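Local coordinates for inactive Zymogen C11 Protease (Parabacteroides distasonis, PDB 6MZO), which is probably a clostripain-like cysteine protease of family C11, captured here as an inactive zymogen, at residues W120-I125 against N344-D349. Numbering follows the deposited sequence.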
loop_
_atom_site.group_PDB
_atom_site.type_symbol
_atom_site.label_atom_id
_atom_site.label_comp_id
_atom_site.label_asym_id
_atom_site.label_seq_id
_atom_site.Cartn_x
_atom_site.Cartn_y
_atom_site.Cartn_z
ATOM N N TRP A 120 0.481 0.620 8.067
ATOM C CA TRP A 120 -0.027 -0.532 8.754
ATOM C C TRP A 120 0.411 -0.686 10.226
ATOM O O TRP A 120 -0.029 -1.647 10.889
ATOM C CB TRP A 120 0.383 -1.772 8.020
ATOM C CG TRP A 120 1.823 -1.876 7.866
ATOM C CD1 TRP A 120 2.616 -1.194 6.983
ATOM C CD2 TRP A 120 2.665 -2.788 8.549
ATOM N NE1 TRP A 120 3.911 -1.611 7.103
ATOM C CE2 TRP A 120 3.962 -2.609 8.049
ATOM C CE3 TRP A 120 2.449 -3.758 9.553
ATOM C CZ2 TRP A 120 5.040 -3.356 8.498
ATOM C CZ3 TRP A 120 3.529 -4.496 10.000
ATOM C CH2 TRP A 120 4.809 -4.280 9.503
ATOM N N LEU A 121 1.311 0.183 10.676
ATOM C CA LEU A 121 1.915 0.084 11.997
ATOM C C LEU A 121 0.887 0.489 13.033
ATOM O O LEU A 121 -0.014 1.250 12.710
ATOM C CB LEU A 121 3.146 0.959 12.057
ATOM C CG LEU A 121 4.277 0.439 11.173
ATOM C CD1 LEU A 121 5.313 1.559 11.053
ATOM C CD2 LEU A 121 4.869 -0.830 11.803
ATOM N N PRO A 122 1.009 -0.039 14.270
ATOM C CA PRO A 122 -0.037 0.160 15.287
ATOM C C PRO A 122 -0.279 1.652 15.567
ATOM O O PRO A 122 0.629 2.447 15.332
ATOM C CB PRO A 122 0.534 -0.567 16.519
ATOM C CG PRO A 122 1.995 -0.558 16.314
ATOM C CD PRO A 122 2.203 -0.690 14.843
ATOM N N SER A 123 -1.489 2.020 16.015
ATOM C CA SER A 123 -1.799 3.411 16.391
ATOM C C SER A 123 -0.776 3.940 17.410
ATOM O O SER A 123 -0.249 5.049 17.281
ATOM C CB SER A 123 -3.222 3.516 16.965
ATOM N N ASP A 124 -0.480 3.106 18.403
ATOM C CA ASP A 124 0.521 3.415 19.411
ATOM C C ASP A 124 1.960 3.354 18.920
ATOM O O ASP A 124 2.847 3.133 19.741
ATOM C CB ASP A 124 0.400 2.439 20.575
ATOM C CG ASP A 124 -0.915 2.542 21.278
ATOM O OD1 ASP A 124 -1.235 3.657 21.748
ATOM O OD2 ASP A 124 -1.623 1.513 21.363
ATOM N N ILE A 125 2.210 3.518 17.618
ATOM C CA ILE A 125 3.554 3.240 17.089
ATOM C C ILE A 125 4.635 4.119 17.692
ATOM O O ILE A 125 5.735 3.631 17.994
ATOM C CB ILE A 125 3.634 3.388 15.551
ATOM C CG1 ILE A 125 5.014 2.971 15.041
ATOM C CG2 ILE A 125 3.289 4.803 15.104
ATOM C CD1 ILE A 125 5.402 1.540 15.382
ATOM N N ASN A 344 7.524 -5.696 19.569
ATOM C CA ASN A 344 7.791 -7.112 19.326
ATOM C C ASN A 344 6.567 -7.978 19.694
ATOM O O ASN A 344 6.279 -8.938 18.987
ATOM C CB ASN A 344 8.959 -7.615 20.183
ATOM C CG ASN A 344 10.312 -6.983 19.817
ATOM O OD1 ASN A 344 10.523 -6.433 18.723
ATOM N ND2 ASN A 344 11.214 -7.038 20.787
ATOM N N GLU A 345 5.897 -7.661 20.806
ATOM C CA GLU A 345 4.757 -8.455 21.237
ATOM C C GLU A 345 3.530 -8.198 20.293
ATOM O O GLU A 345 2.845 -9.143 19.906
ATOM C CB GLU A 345 4.433 -8.182 22.713
ATOM C CG GLU A 345 3.487 -7.047 22.977
ATOM C CD GLU A 345 3.260 -6.802 24.473
ATOM O OE1 GLU A 345 4.220 -6.951 25.280
ATOM O OE2 GLU A 345 2.098 -6.484 24.822
ATOM N N TRP A 346 3.308 -6.953 19.885
ATOM C CA TRP A 346 2.291 -6.637 18.882
ATOM C C TRP A 346 2.496 -7.436 17.593
ATOM O O TRP A 346 1.551 -7.963 17.011
ATOM C CB TRP A 346 2.323 -5.129 18.569
ATOM C CG TRP A 346 1.468 -4.727 17.460
ATOM C CD1 TRP A 346 0.125 -4.438 17.517
ATOM C CD2 TRP A 346 1.862 -4.547 16.123
ATOM N NE1 TRP A 346 -0.337 -4.112 16.270
ATOM C CE2 TRP A 346 0.714 -4.161 15.394
ATOM C CE3 TRP A 346 3.085 -4.674 15.447
ATOM C CZ2 TRP A 346 0.754 -3.901 14.021
ATOM C CZ3 TRP A 346 3.107 -4.421 14.056
ATOM C CH2 TRP A 346 1.944 -4.044 13.382
ATOM N N TYR A 347 3.741 -7.529 17.172
ATOM C CA TYR A 347 4.068 -8.199 15.945
ATOM C C TYR A 347 3.622 -9.638 15.925
ATOM O O TYR A 347 3.369 -10.177 14.858
ATOM C CB TYR A 347 5.572 -8.138 15.731
ATOM C CG TYR A 347 6.034 -8.447 14.336
ATOM C CD1 TYR A 347 5.716 -7.615 13.231
ATOM C CD2 TYR A 347 6.810 -9.566 14.135
ATOM C CE1 TYR A 347 6.236 -7.899 11.952
ATOM C CE2 TYR A 347 7.317 -9.881 12.881
ATOM C CZ TYR A 347 7.007 -9.052 11.798
ATOM O OH TYR A 347 7.540 -9.399 10.607
ATOM N N LYS A 348 3.546 -10.257 17.112
ATOM C CA LYS A 348 3.245 -11.692 17.218
ATOM C C LYS A 348 1.827 -12.060 16.775
ATOM O O LYS A 348 1.548 -13.228 16.489
ATOM C CB LYS A 348 3.522 -12.184 18.637
ATOM C CG LYS A 348 5.052 -12.145 18.932
ATOM C CD LYS A 348 5.381 -12.619 20.360
ATOM C CE LYS A 348 6.883 -12.719 20.519
ATOM N NZ LYS A 348 7.297 -12.829 21.952
ATOM N N ASP A 349 0.971 -11.065 16.605
ATOM C CA ASP A 349 -0.360 -11.372 16.138
ATOM C C ASP A 349 -0.455 -11.321 14.627
ATOM O O ASP A 349 -1.522 -11.628 14.098
ATOM C CB ASP A 349 -1.364 -10.414 16.727
ATOM C CG ASP A 349 -1.548 -10.619 18.225
ATOM O OD1 ASP A 349 -1.570 -11.791 18.657
ATOM O OD2 ASP A 349 -1.637 -9.602 18.939
#
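Pro122 lays its ring over one face of the Trp346 indole, with CB above the pyrrole part and CD above the benzene part. The evidence for a CH-pi contact is direct: Pro122 CD stands 3.6 Å from the centroid of the six-membered ring of Trp346, only 12° off its normal. On the pyrrole side, Pro122 CB lies 3.7 Å from Trp346 NE1, so the pyrrolidine straddles the junction of the two indole rings. Trp346 is sent out from helix 341-347 with CG anti to the backbone N (chi1 173°), which together with chi2 points the benzene end at Trp120. There the meeting is at the rim of Trp346, near its plane: Trp346 CH2 comes within 3.8 Å of Trp120 CZ3, and the two planes are about 34° apart, so this rim contact is packing and not a stack. Leu121 CD2 sits over one face of Trp120, toward its rim, 4.0 Å above the plane, and a weak hydrogen bond from Trp120 NE1 to Tyr164 O may help to fix how the ring is turned. No hydrogen bond joins the two segments, and the carbonyl oxygen of Trp120 is buried here without a polar partner. Cutting Trp346 back to an alanine would probably cost Pro122 its CH-pi partner and Trp120 CZ3 its neighbour, opening a gap between loop and helix. Tyr128 of helix 125-128 touches both Pro122 and Trp346. The contact is apolar proline-on-tryptophan packing, by which the loop after strand 109-115, one of the central parallel strands of the clostripain-family (clan CD) alpha/beta fold, meets helix 341-347.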